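Long-range contacts in hypothetical protein Atu2648 (Agrobacterium tumefaciens str. C58, PDB 1ZCE), which is of unknown function but adopts the EVE fold, akin to ASCH and PUA domains, and so may bind RNA or modified nucleic acid: residues Ser9-Trp14 and Phe52-Glu57; Ala69-Asp74 and Asp84-Arg89; Cys92-Pro97 and Gly137-Pro142; Ala2-Tyr7 and Val125-Tyr130. One frame throughout, in Å; residues are numbered along the deposited sequence.

Contact 1: Ser9-Trp14 and Phe52-Glu57; sequences SEPFKW and FYHSNE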
loop_
_atom_site.group_PDB
_atom_site.type_symbol
_atom_site.label_atom_id
_atom_site.label_comp_id
_atom_site.label_asym_id
_atom_site.label_seq_id
_atom_site.Cartn_x
_atom_site.Cartn_y
_atom_site.Cartn_z
ATOM N N SER A 9 5.168 0.377 5.278
ATOM C CA SER A 9 6.601 0.165 5.109
ATOM C C SER A 9 7.329 1.080 6.090
ATOM O O SER A 9 7.044 2.274 6.156
ATOM C CB SER A 9 7.012 0.494 3.672
ATOM O OG SER A 9 8.339 0.072 3.394
ATOM N N GLU A 10 8.249 0.520 6.867
ATOM C CA GLU A 10 9.009 1.317 7.826
ATOM C C GLU A 10 10.128 1.989 7.049
ATOM O O GLU A 10 10.985 1.314 6.488
ATOM C CB GLU A 10 9.576 0.421 8.923
ATOM C CG GLU A 10 8.503 -0.307 9.700
ATOM C CD GLU A 10 9.060 -1.149 10.826
ATOM O OE1 GLU A 10 8.252 -1.792 11.528
ATOM O OE2 GLU A 10 10.295 -1.170 11.008
ATOM N N PRO A 11 10.146 3.331 7.022
ATOM C CA PRO A 11 11.180 4.063 6.282
ATOM C C PRO A 11 12.632 3.717 6.588
ATOM O O PRO A 11 13.495 3.846 5.721
ATOM C CB PRO A 11 10.836 5.527 6.556
ATOM C CG PRO A 11 10.172 5.484 7.893
ATOM C CD PRO A 11 9.305 4.253 7.807
ATOM N N PHE A 12 12.900 3.269 7.811
ATOM C CA PHE A 12 14.253 2.894 8.203
ATOM C C PHE A 12 14.688 1.659 7.412
ATOM O O PHE A 12 15.868 1.489 7.093
ATOM C CB PHE A 12 14.288 2.613 9.709
ATOM C CG PHE A 12 15.666 2.376 10.254
ATOM C CD1 PHE A 12 16.282 1.137 10.119
ATOM C CD2 PHE A 12 16.354 3.401 10.896
ATOM C CE1 PHE A 12 17.564 0.921 10.619
ATOM C CE2 PHE A 12 17.635 3.196 11.399
ATOM C CZ PHE A 12 18.242 1.953 11.259
ATOM N N LYS A 13 13.721 0.809 7.082
ATOM C CA LYS A 13 13.988 -0.414 6.333
ATOM C C LYS A 13 13.789 -0.224 4.834
ATOM O O LYS A 13 14.667 -0.549 4.036
ATOM C CB LYS A 13 13.073 -1.538 6.826
ATOM C CG LYS A 13 13.394 -2.037 8.225
ATOM C CD LYS A 13 12.413 -3.108 8.671
ATOM C CE LYS A 13 12.888 -3.785 9.949
ATOM N NZ LYS A 13 13.164 -2.801 11.028
ATOM N N TRP A 14 12.625 0.292 4.459
ATOM C CA TRP A 14 12.305 0.512 3.057
ATOM C C TRP A 14 11.469 1.779 2.929
ATOM O O TRP A 14 10.270 1.785 3.222
ATOM C CB TRP A 14 11.542 -0.693 2.507
ATOM C CG TRP A 14 11.354 -0.630 1.030
ATOM C CD1 TRP A 14 10.190 -0.400 0.358
ATOM C CD2 TRP A 14 12.374 -0.773 0.032
ATOM N NE1 TRP A 14 10.418 -0.390 -0.995
ATOM C CE2 TRP A 14 11.751 -0.617 -1.224
ATOM C CE3 TRP A 14 13.753 -1.017 0.079
ATOM C CZ2 TRP A 14 12.464 -0.697 -2.431
ATOM C CZ3 TRP A 14 14.461 -1.097 -1.116
ATOM C CH2 TRP A 14 13.814 -0.938 -2.354
ATOM N N PHE A 52 1.332 3.968 -0.258
ATOM C CA PHE A 52 2.596 3.572 0.342
ATOM C C PHE A 52 2.570 4.416 1.621
ATOM O O PHE A 52 2.592 5.650 1.570
ATOM C CB PHE A 52 3.769 3.950 -0.566
ATOM C CG PHE A 52 5.098 3.378 -0.134
ATOM C CD1 PHE A 52 5.850 3.990 0.868
ATOM C CD2 PHE A 52 5.610 2.233 -0.745
ATOM C CE1 PHE A 52 7.097 3.477 1.245
ATOM C CE2 PHE A 52 6.858 1.711 -0.372
ATOM C CZ PHE A 52 7.599 2.331 0.622
ATOM N N TYR A 53 2.492 3.733 2.757
ATOM C CA TYR A 53 2.392 4.372 4.061
ATOM C C TYR A 53 3.596 4.088 4.929
ATOM O O TYR A 53 3.965 2.928 5.122
ATOM C CB TYR A 53 1.119 3.874 4.759
ATOM C CG TYR A 53 0.937 4.339 6.185
ATOM C CD1 TYR A 53 1.377 3.563 7.259
ATOM C CD2 TYR A 53 0.307 5.548 6.463
ATOM C CE1 TYR A 53 1.192 3.984 8.579
ATOM C CE2 TYR A 53 0.118 5.975 7.774
ATOM C CZ TYR A 53 0.562 5.191 8.824
ATOM O OH TYR A 53 0.372 5.631 10.112
ATOM N N HIS A 54 4.220 5.145 5.438
ATOM C CA HIS A 54 5.373 4.979 6.312
ATOM C C HIS A 54 4.882 4.644 7.715
ATOM O O HIS A 54 4.204 5.445 8.361
ATOM C CB HIS A 54 6.221 6.252 6.334
ATOM C CG HIS A 54 7.172 6.363 5.183
ATOM N ND1 HIS A 54 7.829 7.535 4.872
ATOM C CD2 HIS A 54 7.599 5.445 4.282
ATOM C CE1 HIS A 54 8.617 7.334 3.832
ATOM N NE2 HIS A 54 8.497 6.074 3.455
ATOM N N SER A 55 5.225 3.446 8.173
ATOM C CA SER A 55 4.817 2.974 9.488
ATOM C C SER A 55 5.987 3.006 10.465
ATOM O O SER A 55 7.151 3.032 10.057
ATOM C CB SER A 55 4.254 1.556 9.381
ATOM O OG SER A 55 5.206 0.694 8.794
ATOM N N ASN A 56 5.652 2.983 11.754
ATOM C CA ASN A 56 6.613 3.054 12.858
ATOM C C ASN A 56 7.071 4.511 12.945
ATOM O O ASN A 56 6.860 5.176 13.957
ATOM C CB ASN A 56 7.816 2.134 12.625
ATOM C CG ASN A 56 8.661 1.956 13.880
ATOM O OD1 ASN A 56 9.813 1.522 13.816
ATOM N ND2 ASN A 56 8.082 2.281 15.031
ATOM N N GLU A 57 7.703 4.999 11.881
ATOM C CA GLU A 57 8.139 6.389 11.809
ATOM C C GLU A 57 7.419 7.034 10.630
ATOM O O GLU A 57 6.971 6.335 9.716
ATOM C CB GLU A 57 9.649 6.470 11.598
ATOM C CG GLU A 57 10.463 6.019 12.789
ATOM C CD GLU A 57 11.950 6.156 12.544
ATOM O OE1 GLU A 57 12.496 5.409 11.705
ATOM O OE2 GLU A 57 12.576 7.023 13.184
HETATM O O HOH W 1 11.659 1.007 11.740
HETATM O O HOH W 2 5.332 -1.072 11.054
HETATM O O HOH W 3 11.262 3.410 10.241
#

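Contact 2: Ala69-Asp74 and Asp84-Arg89; sequences ALSHPD and DCVDIR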
loop_
_atom_site.group_PDB
_atom_site.type_symbol
_atom_site.label_atom_id
_atom_site.label_comp_id
_atom_site.label_asym_id
_atom_site.label_seq_id
_atom_site.Cartn_x
_atom_site.Cartn_y
_atom_site.Cartn_z
ATOM N N ALA A 69 3.407 -7.310 -10.430
ATOM C CA ALA A 69 3.597 -8.756 -10.481
ATOM C C ALA A 69 2.589 -9.396 -9.539
ATOM O O ALA A 69 2.452 -8.983 -8.385
ATOM C CB ALA A 69 5.020 -9.143 -10.079
ATOM N N LEU A 70 1.868 -10.391 -10.045
ATOM C CA LEU A 70 0.870 -11.103 -9.258
ATOM C C LEU A 70 1.542 -11.954 -8.188
ATOM O O LEU A 70 2.734 -12.236 -8.268
ATOM C CB LEU A 70 0.024 -11.995 -10.169
ATOM C CG LEU A 70 -0.856 -11.288 -11.204
ATOM C CD1 LEU A 70 -1.511 -12.322 -12.109
ATOM C CD2 LEU A 70 -1.910 -10.449 -10.496
ATOM N N SER A 71 0.766 -12.365 -7.191
ATOM C CA SER A 71 1.283 -13.181 -6.101
ATOM C C SER A 71 2.129 -14.350 -6.574
ATOM O O SER A 71 1.708 -15.127 -7.431
ATOM C CB SER A 71 0.131 -13.721 -5.253
ATOM O OG SER A 71 -0.489 -12.689 -4.514
ATOM N N HIS A 72 3.316 -14.476 -5.992
ATOM C CA HIS A 72 4.235 -15.554 -6.326
ATOM C C HIS A 72 5.015 -15.886 -5.054
ATOM O O HIS A 72 5.034 -15.095 -4.110
ATOM C CB HIS A 72 5.199 -15.104 -7.425
ATOM C CG HIS A 72 6.081 -13.967 -7.016
ATOM N ND1 HIS A 72 5.782 -12.647 -7.288
ATOM C CD2 HIS A 72 7.229 -13.949 -6.301
ATOM C CE1 HIS A 72 6.709 -11.872 -6.758
ATOM N NE2 HIS A 72 7.599 -12.638 -6.151
ATOM N N PRO A 73 5.667 -17.058 -5.009
ATOM C CA PRO A 73 6.426 -17.411 -3.808
ATOM C C PRO A 73 7.373 -16.299 -3.353
ATOM O O PRO A 73 8.073 -15.694 -4.162
ATOM C CB PRO A 73 7.171 -18.673 -4.235
ATOM C CG PRO A 73 6.194 -19.327 -5.150
ATOM C CD PRO A 73 5.682 -18.163 -5.985
ATOM N N ASP A 74 7.378 -16.028 -2.052
ATOM C CA ASP A 74 8.240 -15.003 -1.462
ATOM C C ASP A 74 9.679 -15.527 -1.497
ATOM O O ASP A 74 9.993 -16.518 -0.841
ATOM C CB ASP A 74 7.803 -14.758 -0.013
ATOM C CG ASP A 74 8.580 -13.642 0.667
ATOM O OD1 ASP A 74 9.729 -13.373 0.264
ATOM O OD2 ASP A 74 8.038 -13.047 1.625
ATOM N N ASP A 84 3.603 -16.058 0.040
ATOM C CA ASP A 84 3.754 -15.500 -1.294
ATOM C C ASP A 84 3.447 -14.002 -1.256
ATOM O O ASP A 84 2.897 -13.497 -0.276
ATOM C CB ASP A 84 2.880 -16.244 -2.335
ATOM C CG ASP A 84 1.489 -16.594 -1.826
ATOM O OD1 ASP A 84 0.701 -15.678 -1.519
ATOM O OD2 ASP A 84 1.173 -17.800 -1.748
ATOM N N CYS A 85 3.813 -13.293 -2.318
ATOM C CA CYS A 85 3.612 -11.852 -2.362
ATOM C C CYS A 85 3.624 -11.288 -3.776
ATOM O O CYS A 85 4.018 -11.964 -4.738
ATOM C CB CYS A 85 4.725 -11.174 -1.559
ATOM S SG CYS A 85 6.404 -11.639 -2.147
ATOM N N VAL A 86 3.173 -10.042 -3.893
ATOM C CA VAL A 86 3.182 -9.346 -5.170
ATOM C C VAL A 86 4.443 -8.489 -5.221
ATOM O O VAL A 86 5.240 -8.463 -4.279
ATOM C CB VAL A 86 1.962 -8.386 -5.328
ATOM C CG1 VAL A 86 0.672 -9.181 -5.398
ATOM C CG2 VAL A 86 1.908 -7.396 -4.168
ATOM N N ASP A 87 4.621 -7.819 -6.353
ATOM C CA ASP A 87 5.714 -6.874 -6.551
ATOM C C ASP A 87 4.958 -5.571 -6.785
ATOM O O ASP A 87 3.909 -5.585 -7.432
ATOM C CB ASP A 87 6.505 -7.180 -7.824
ATOM C CG ASP A 87 7.445 -8.362 -7.682
ATOM O OD1 ASP A 87 7.265 -9.186 -6.769
ATOM O OD2 ASP A 87 8.370 -8.468 -8.516
ATOM N N ILE A 88 5.467 -4.457 -6.268
ATOM C CA ILE A 88 4.818 -3.166 -6.482
ATOM C C ILE A 88 5.833 -2.149 -6.986
ATOM O O ILE A 88 7.037 -2.315 -6.797
ATOM C CB ILE A 88 4.165 -2.602 -5.181
ATOM C CG1 ILE A 88 5.224 -2.398 -4.094
ATOM C CG2 ILE A 88 3.069 -3.538 -4.696
ATOM C CD1 ILE A 88 4.697 -1.689 -2.847
ATOM N N ARG A 89 5.341 -1.100 -7.637
ATOM C CA ARG A 89 6.213 -0.047 -8.142
ATOM C C ARG A 89 5.560 1.314 -7.962
ATOM O O ARG A 89 4.339 1.429 -7.889
ATOM C CB ARG A 89 6.554 -0.272 -9.618
ATOM C CG ARG A 89 5.378 -0.276 -10.565
ATOM C CD ARG A 89 5.852 -0.670 -11.957
ATOM N NE ARG A 89 4.761 -0.937 -12.887
ATOM C CZ ARG A 89 4.927 -1.500 -14.080
ATOM N NH1 ARG A 89 3.882 -1.711 -14.868
ATOM N NH2 ARG A 89 6.141 -1.857 -14.483
HETATM O O HOH W 4 0.273 -13.041 -1.868
#

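Contact 3: Cys92-Pro97 and Gly137-Pro142; sequences CDMPQP and GGLANP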
loop_
_atom_site.group_PDB
_atom_site.type_symbol
_atom_site.label_atom_id
_atom_site.label_comp_id
_atom_site.label_asym_id
_atom_site.label_seq_id
_atom_site.Cartn_x
_atom_site.Cartn_y
_atom_site.Cartn_z
ATOM N N CYS A 92 3.283 7.659 -8.363
ATOM C CA CYS A 92 3.489 9.088 -8.152
ATOM C C CYS A 92 3.536 9.414 -6.665
ATOM O O CYS A 92 3.076 8.635 -5.833
ATOM C CB CYS A 92 2.367 9.894 -8.814
ATOM S SG CYS A 92 0.724 9.636 -8.090
ATOM N N ASP A 93 4.107 10.564 -6.331
ATOM C CA ASP A 93 4.181 10.979 -4.940
ATOM C C ASP A 93 2.823 11.525 -4.544
ATOM O O ASP A 93 1.996 11.846 -5.399
ATOM C CB ASP A 93 5.207 12.102 -4.758
ATOM C CG ASP A 93 6.565 11.755 -5.320
ATOM O OD1 ASP A 93 7.127 10.719 -4.917
ATOM O OD2 ASP A 93 7.073 12.526 -6.160
HETATM N N MSE A 94 2.578 11.596 -3.245
HETATM C CA MSE A 94 1.347 12.193 -2.762
HETATM C C MSE A 94 1.822 13.633 -2.581
HETATM O O MSE A 94 2.701 13.892 -1.762
HETATM C CB MSE A 94 0.938 11.599 -1.416
HETATM C CG MSE A 94 -0.367 12.169 -0.867
HETATM SE SE MSE A 94 -1.882 11.811 -2.008
HETATM C CE MSE A 94 -2.249 10.018 -1.407
ATOM N N PRO A 95 1.278 14.580 -3.366
ATOM C CA PRO A 95 1.663 15.995 -3.284
ATOM C C PRO A 95 1.879 16.493 -1.858
ATOM O O PRO A 95 2.925 17.062 -1.539
ATOM C CB PRO A 95 0.513 16.695 -3.990
ATOM C CG PRO A 95 0.195 15.727 -5.086
ATOM C CD PRO A 95 0.208 14.392 -4.363
ATOM N N GLN A 96 0.878 16.289 -1.008
ATOM C CA GLN A 96 0.963 16.679 0.392
ATOM C C GLN A 96 0.688 15.424 1.210
ATOM O O GLN A 96 -0.466 15.060 1.437
ATOM C CB GLN A 96 -0.069 17.763 0.729
ATOM C CG GLN A 96 0.186 19.114 0.074
ATOM C CD GLN A 96 -0.227 19.153 -1.381
ATOM O OE1 GLN A 96 -1.385 18.899 -1.715
ATOM N NE2 GLN A 96 0.717 19.479 -2.257
ATOM N N PRO A 97 1.750 14.730 1.647
ATOM C CA PRO A 97 1.610 13.506 2.439
ATOM C C PRO A 97 0.537 13.638 3.518
ATOM O O PRO A 97 0.489 14.631 4.242
ATOM C CB PRO A 97 3.014 13.305 2.998
ATOM C CG PRO A 97 3.869 13.774 1.855
ATOM C CD PRO A 97 3.172 15.067 1.453
ATOM N N GLY A 137 -4.534 14.659 0.112
ATOM C CA GLY A 137 -3.140 14.721 -0.287
ATOM C C GLY A 137 -2.848 15.532 -1.533
ATOM O O GLY A 137 -1.718 15.522 -2.022
ATOM N N GLY A 138 -3.857 16.222 -2.059
ATOM C CA GLY A 138 -3.653 17.048 -3.237
ATOM C C GLY A 138 -3.858 16.394 -4.593
ATOM O O GLY A 138 -3.437 16.946 -5.612
ATOM N N LEU A 139 -4.497 15.229 -4.622
ATOM C CA LEU A 139 -4.746 14.532 -5.883
ATOM C C LEU A 139 -6.232 14.435 -6.213
ATOM O O LEU A 139 -6.935 13.561 -5.702
ATOM C CB LEU A 139 -4.149 13.125 -5.849
ATOM C CG LEU A 139 -2.630 13.010 -5.968
ATOM C CD1 LEU A 139 -2.235 11.544 -5.932
ATOM C CD2 LEU A 139 -2.159 13.653 -7.272
ATOM N N ALA A 140 -6.695 15.333 -7.080
ATOM C CA ALA A 140 -8.092 15.376 -7.502
ATOM C C ALA A 140 -8.511 14.082 -8.198
ATOM O O ALA A 140 -9.291 13.306 -7.653
ATOM C CB ALA A 140 -8.311 16.563 -8.428
ATOM N N ASN A 141 -7.992 13.862 -9.403
ATOM C CA ASN A 141 -8.291 12.658 -10.183
ATOM C C ASN A 141 -7.076 11.739 -10.140
ATOM O O ASN A 141 -6.299 11.678 -11.091
ATOM C CB ASN A 141 -8.604 13.017 -11.640
ATOM C CG ASN A 141 -10.004 13.566 -11.818
ATOM O OD1 ASN A 141 -10.988 12.898 -11.506
ATOM N ND2 ASN A 141 -10.100 14.788 -12.328
ATOM N N PRO A 142 -6.911 10.995 -9.036
ATOM C CA PRO A 142 -5.788 10.076 -8.845
ATOM C C PRO A 142 -5.783 8.849 -9.749
ATOM O O PRO A 142 -6.767 8.548 -10.423
ATOM C CB PRO A 142 -5.920 9.694 -7.376
ATOM C CG PRO A 142 -7.399 9.629 -7.205
ATOM C CD PRO A 142 -7.854 10.897 -7.905
#

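Contact 4: Ala2-Tyr7 and Val125-Tyr130; sequences ANYWLY and VTEEEY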
loop_
_atom_site.group_PDB
_atom_site.type_symbol
_atom_site.label_atom_id
_atom_site.label_comp_id
_atom_site.label_asym_id
_atom_site.label_seq_id
_atom_site.Cartn_x
_atom_site.Cartn_y
_atom_site.Cartn_z
ATOM N N ALA A 2 -13.425 -1.641 -8.873
ATOM C CA ALA A 2 -11.939 -1.622 -8.793
ATOM C C ALA A 2 -11.495 -1.711 -7.339
ATOM O O ALA A 2 -12.136 -1.151 -6.450
ATOM C CB ALA A 2 -11.401 -0.348 -9.428
ATOM N N ASN A 3 -10.392 -2.417 -7.106
ATOM C CA ASN A 3 -9.865 -2.587 -5.755
ATOM C C ASN A 3 -8.642 -1.722 -5.481
ATOM O O ASN A 3 -7.757 -1.588 -6.327
ATOM C CB ASN A 3 -9.525 -4.058 -5.505
ATOM C CG ASN A 3 -10.731 -4.964 -5.648
ATOM O OD1 ASN A 3 -11.809 -4.657 -5.149
ATOM N ND2 ASN A 3 -10.551 -6.091 -6.325
ATOM N N TYR A 4 -8.614 -1.144 -4.284
ATOM C CA TYR A 4 -7.525 -0.281 -3.834
ATOM C C TYR A 4 -6.922 -0.856 -2.561
ATOM O O TYR A 4 -7.601 -1.553 -1.807
ATOM C CB TYR A 4 -8.047 1.138 -3.612
ATOM C CG TYR A 4 -8.471 1.779 -4.909
ATOM C CD1 TYR A 4 -7.549 2.456 -5.702
ATOM C CD2 TYR A 4 -9.771 1.626 -5.397
ATOM C CE1 TYR A 4 -7.901 2.960 -6.946
ATOM C CE2 TYR A 4 -10.135 2.130 -6.649
ATOM C CZ TYR A 4 -9.191 2.790 -7.414
ATOM O OH TYR A 4 -9.518 3.270 -8.661
ATOM N N TRP A 5 -5.651 -0.550 -2.322
ATOM C CA TRP A 5 -4.940 -1.120 -1.189
ATOM C C TRP A 5 -4.014 -0.149 -0.472
ATOM O O TRP A 5 -3.843 0.995 -0.893
ATOM C CB TRP A 5 -4.112 -2.306 -1.694
ATOM C CG TRP A 5 -4.875 -3.211 -2.614
ATOM C CD1 TRP A 5 -4.945 -3.146 -3.982
ATOM C CD2 TRP A 5 -5.708 -4.297 -2.223
ATOM N NE1 TRP A 5 -5.776 -4.134 -4.462
ATOM C CE2 TRP A 5 -6.260 -4.857 -3.398
ATOM C CE3 TRP A 5 -6.048 -4.857 -0.985
ATOM C CZ2 TRP A 5 -7.133 -5.954 -3.372
ATOM C CZ3 TRP A 5 -6.911 -5.942 -0.954
ATOM C CH2 TRP A 5 -7.446 -6.480 -2.140
ATOM N N LEU A 6 -3.427 -0.618 0.625
ATOM C CA LEU A 6 -2.458 0.167 1.385
ATOM C C LEU A 6 -1.359 -0.773 1.869
ATOM O O LEU A 6 -1.635 -1.874 2.348
ATOM C CB LEU A 6 -3.109 0.894 2.574
ATOM C CG LEU A 6 -2.161 1.750 3.435
ATOM C CD1 LEU A 6 -2.889 2.982 3.974
ATOM C CD2 LEU A 6 -1.592 0.914 4.572
ATOM N N TYR A 7 -0.115 -0.329 1.717
ATOM C CA TYR A 7 1.055 -1.104 2.116
ATOM C C TYR A 7 1.841 -0.324 3.156
ATOM O O TYR A 7 2.241 0.817 2.911
ATOM C CB TYR A 7 1.977 -1.368 0.915
ATOM C CG TYR A 7 1.275 -1.857 -0.327
ATOM C CD1 TYR A 7 0.546 -0.978 -1.125
ATOM C CD2 TYR A 7 1.311 -3.201 -0.691
ATOM C CE1 TYR A 7 -0.139 -1.423 -2.250
ATOM C CE2 TYR A 7 0.625 -3.656 -1.819
ATOM C CZ TYR A 7 -0.098 -2.761 -2.590
ATOM O OH TYR A 7 -0.814 -3.196 -3.684
ATOM N N VAL A 125 -8.598 -0.817 0.896
ATOM C CA VAL A 125 -8.969 0.587 0.994
ATOM C C VAL A 125 -10.189 0.702 0.094
ATOM O O VAL A 125 -10.127 0.304 -1.066
ATOM C CB VAL A 125 -7.848 1.521 0.453
ATOM C CG1 VAL A 125 -8.326 2.969 0.456
ATOM C CG2 VAL A 125 -6.584 1.391 1.298
ATOM N N THR A 126 -11.306 1.206 0.608
ATOM C CA THR A 126 -12.484 1.338 -0.241
ATOM C C THR A 126 -12.212 2.434 -1.266
ATOM O O THR A 126 -11.327 3.272 -1.071
ATOM C CB THR A 126 -13.741 1.728 0.557
ATOM O OG1 THR A 126 -13.615 3.077 1.020
ATOM C CG2 THR A 126 -13.937 0.790 1.737
ATOM N N GLU A 127 -12.963 2.428 -2.361
ATOM C CA GLU A 127 -12.775 3.440 -3.393
ATOM C C GLU A 127 -12.970 4.836 -2.806
ATOM O O GLU A 127 -12.207 5.752 -3.102
ATOM C CB GLU A 127 -13.752 3.212 -4.550
ATOM C CG GLU A 127 -13.510 4.114 -5.753
ATOM C CD GLU A 127 -14.435 3.803 -6.919
ATOM O OE1 GLU A 127 -14.300 4.456 -7.977
ATOM O OE2 GLU A 127 -15.296 2.908 -6.778
ATOM N N GLU A 128 -13.994 4.997 -1.975
ATOM C CA GLU A 128 -14.265 6.289 -1.357
ATOM C C GLU A 128 -13.139 6.709 -0.420
ATOM O O GLU A 128 -12.785 7.887 -0.361
ATOM C CB GLU A 128 -15.603 6.253 -0.609
ATOM C CG GLU A 128 -16.798 6.492 -1.523
ATOM C CD GLU A 128 -16.891 7.947 -1.956
ATOM O OE1 GLU A 128 -17.517 8.754 -1.233
ATOM O OE2 GLU A 128 -16.319 8.293 -3.008
ATOM N N GLU A 129 -12.576 5.754 0.313
ATOM C CA GLU A 129 -11.473 6.064 1.219
ATOM C C GLU A 129 -10.262 6.496 0.398
ATOM O O GLU A 129 -9.565 7.452 0.746
ATOM C CB GLU A 129 -11.122 4.843 2.077
ATOM C CG GLU A 129 -12.114 4.590 3.204
ATOM C CD GLU A 129 -12.032 3.185 3.776
ATOM O OE1 GLU A 129 -12.813 2.885 4.705
ATOM O OE2 GLU A 129 -11.204 2.379 3.299
ATOM N N TYR A 130 -10.022 5.794 -0.704
ATOM C CA TYR A 130 -8.902 6.110 -1.575
ATOM C C TYR A 130 -9.043 7.517 -2.157
ATOM O O TYR A 130 -8.101 8.309 -2.127
ATOM C CB TYR A 130 -8.809 5.071 -2.697
ATOM C CG TYR A 130 -7.742 5.352 -3.734
ATOM C CD1 TYR A 130 -8.071 5.929 -4.966
ATOM C CD2 TYR A 130 -6.406 5.016 -3.501
ATOM C CE1 TYR A 130 -7.105 6.149 -5.941
ATOM C CE2 TYR A 130 -5.429 5.238 -4.472
ATOM C CZ TYR A 130 -5.789 5.803 -5.686
ATOM O OH TYR A 130 -4.830 6.009 -6.649
HETATM O O HOH W 5 -11.028 -1.566 -2.724
HETATM O O HOH W 6 -12.085 3.140 -9.463
#

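Contact 1: Ser9-Trp14 and Phe52-Glu57
The parallel pairing of strands 4-9 and 49-54 ends here, where Ser9 lies beside His54 and both chains leave the sheet. Ser9 N donates to Tyr53 O at 2.8 Å, nearly along the C=O axis, while Ser9 O accepts from Ser55 N at 3.0 Å, the donor standing 55° out of the carbonyl plane. Beyond this pair Pro11, a residue suited to a turn, lays CB squarely over one face of the His54 ring, 3.8 Å from its centroid, as a CH-pi contact; His54 NE2 bonds to Trp16 N, which, with the proline, restrains the ring's rotation. Phe52 points its CZ at Ser9 CB (3.6 Å) and at Trp14 CD1 (3.8 Å), the two aromatic rings meeting rim to rim. With OG anti to its backbone N (chi1 -169°), Ser9 reaches Trp14 O at 2.6 Å, closing the turn. At the solvent side, the extended Glu10 side chain brings its carboxylate to Asn56 OD1 and Ser55 OG through one water each, and Lys13 NZ pairs with Glu10 OE2 in a salt bridge whose hydrogen bond is weak. Water bridges thus replace backbone bonds at the end of a parallel strand pair inside this PUA-related sheet.

Contact 2: Ala69-Asp74 and Asp84-Arg89
His72 and Cys85 form the stronger of two antiparallel hydrogen-bonded pairs: His72 N reaches Cys85 O at 2.9 Å and Cys85 N reaches His72 O at 2.8 Å. In the other, Asp87 N binds Ala69 O at 3.2 Å, whereas the return bond from Ala69 N to Asp87 O is long and weak. Between the two pairs the register slips by one residue, a beta bulge in the hairpin of strands 60-73 and 84-99, the chain turning a corner at Ala69 just before it. Ser71, nearest Val86 at the slip, sends its CA hydrogen toward Cys85 O.

Among the side chains, the His72 imidazole turns back toward Leu70 while one face covers Cys85 O of the partner strand, CG being set between backbone N and carbonyl carbon (chi1 63°). His72 ND1 donates to Leu70 O at 3.2 Å, close to the ring plane, and Cys85 O lies 3.1 Å above that face, offset toward the rim. The bare methyl of Ala69 allows a tight approach, CB to Asp87 CB 3.3 Å, and the compact thiol Cys85 SG packs on Asp74 CA at 3.9 Å.

Polar ends turn to other partners. His72 NE2 makes a weak hydrogen bond to Glu28. A water joins Ser71 OG to Asp84 OD1, while Asp84 OD2 forms a salt bridge with Arg42. The Asp74 carboxylate is held by Arg33, Gly31 N and Thr76.

Contact 3: Cys92-Pro97 and Gly137-Pro142
Leu139 has CG anti to its carbonyl carbon (chi1 -74°) and is extended beyond CG, which carries its branched end to Pro95; the selenomethionine Met94, with CG anti to its backbone N (chi1 -179°), bends further out and sets SE against Gly137. They meet where a Schellman motif closes helix 127-136 beside the far end of strand 84-99. Gly138, at positive phi, is the C-prime residue: Gly138 N bonds back to Arg135 O and Leu139 N to Cys134 O, and glycine fits this backbone shape.

Gly137 lets the strand come close, since its bare CA lies 3.6 Å from Met94 SE. Across the strand's corner, Leu139 CG packs on Pro95 CD at 3.5 Å, the two side chains crossing at about a right angle. The rigid pyrrolidine ring suits this corner and turns its CD and CG to the leucine. Leu139 CD1 also reaches Met94 SE at 3.9 Å and Cys92 SG at 4.1 Å, so one leucine methyl bridges two residues. Gln96, exposed to solvent, brings OE1 to 3.3 Å from Gly138 CA. The polar link is Gln96 N to Gly137 O, 2.9 Å, fairly straight at the hydrogen (164°), its donor well above the carbonyl plane.

Contact 4: Ala2-Tyr7 and Val125-Tyr130
Tyr4 and Tyr130 stack face to face where strand 4-9 meets helix 127-136, which follows edge strand 122-125 directly and opens with a Thr126/Glu129 capping box. The rings' centroids are 4.2 Å apart and their planes 25° from parallel, with Tyr4 CD1 over the centre of the Tyr130 ring. Tyr130 has CG anti to its backbone N (chi1 176°), which carries the ring from the first turn of the helix onto the sheet. Large flat rings fit this buried strand-helix seam, and their hydroxyls reach the C-terminal tail, Tyr4 OH to Ser145 N and Tyr130 OH to Pro143 O. Beside the stack, beta-branched Val125 presses CG2 on Leu6 CB at 3.7 Å, and Val125 N donates to Tyr4 O at 3.0 Å from well above the carbonyl plane.

In the capping box, exposed Thr126 accepts from Glu129 N through OG1 and buried Glu129 accepts from Thr126 N through OE2; the short threonine side chain and the longer glutamate suit this exchange. On the open side, Glu127 rests CG near Tyr4 CE2 at 4.0 Å. Two waters bridge it: one links Tyr4 N with Val125 O, another lies 2.7 Å from Tyr4 OH while donating to Glu127 OE1.

Contact 4 is the buried one, an aromatic stack and a valine beneath a helix start; contacts 1, 2 and 3 are only partly buried. Waters bridge contacts 1, 2 and 4, while contact 3 is largely apolar. All four reach the same mixed sheet. Contacts 1 and 4 use opposite ends of strand 4-9 and meet where Tyr53 N probably bonds to Tyr7 O. Contacts 2 and 3 share strand 84-99 but lie about 25 Å apart between centres, one tying a hairpin by backbone bonds, the other setting a helix end on the strand mainly by apolar contact with one backbone bond. Pro142 of contact 3 packs on Tyr130 of contact 4, so the loop after helix 127-136 folds back onto its first turn.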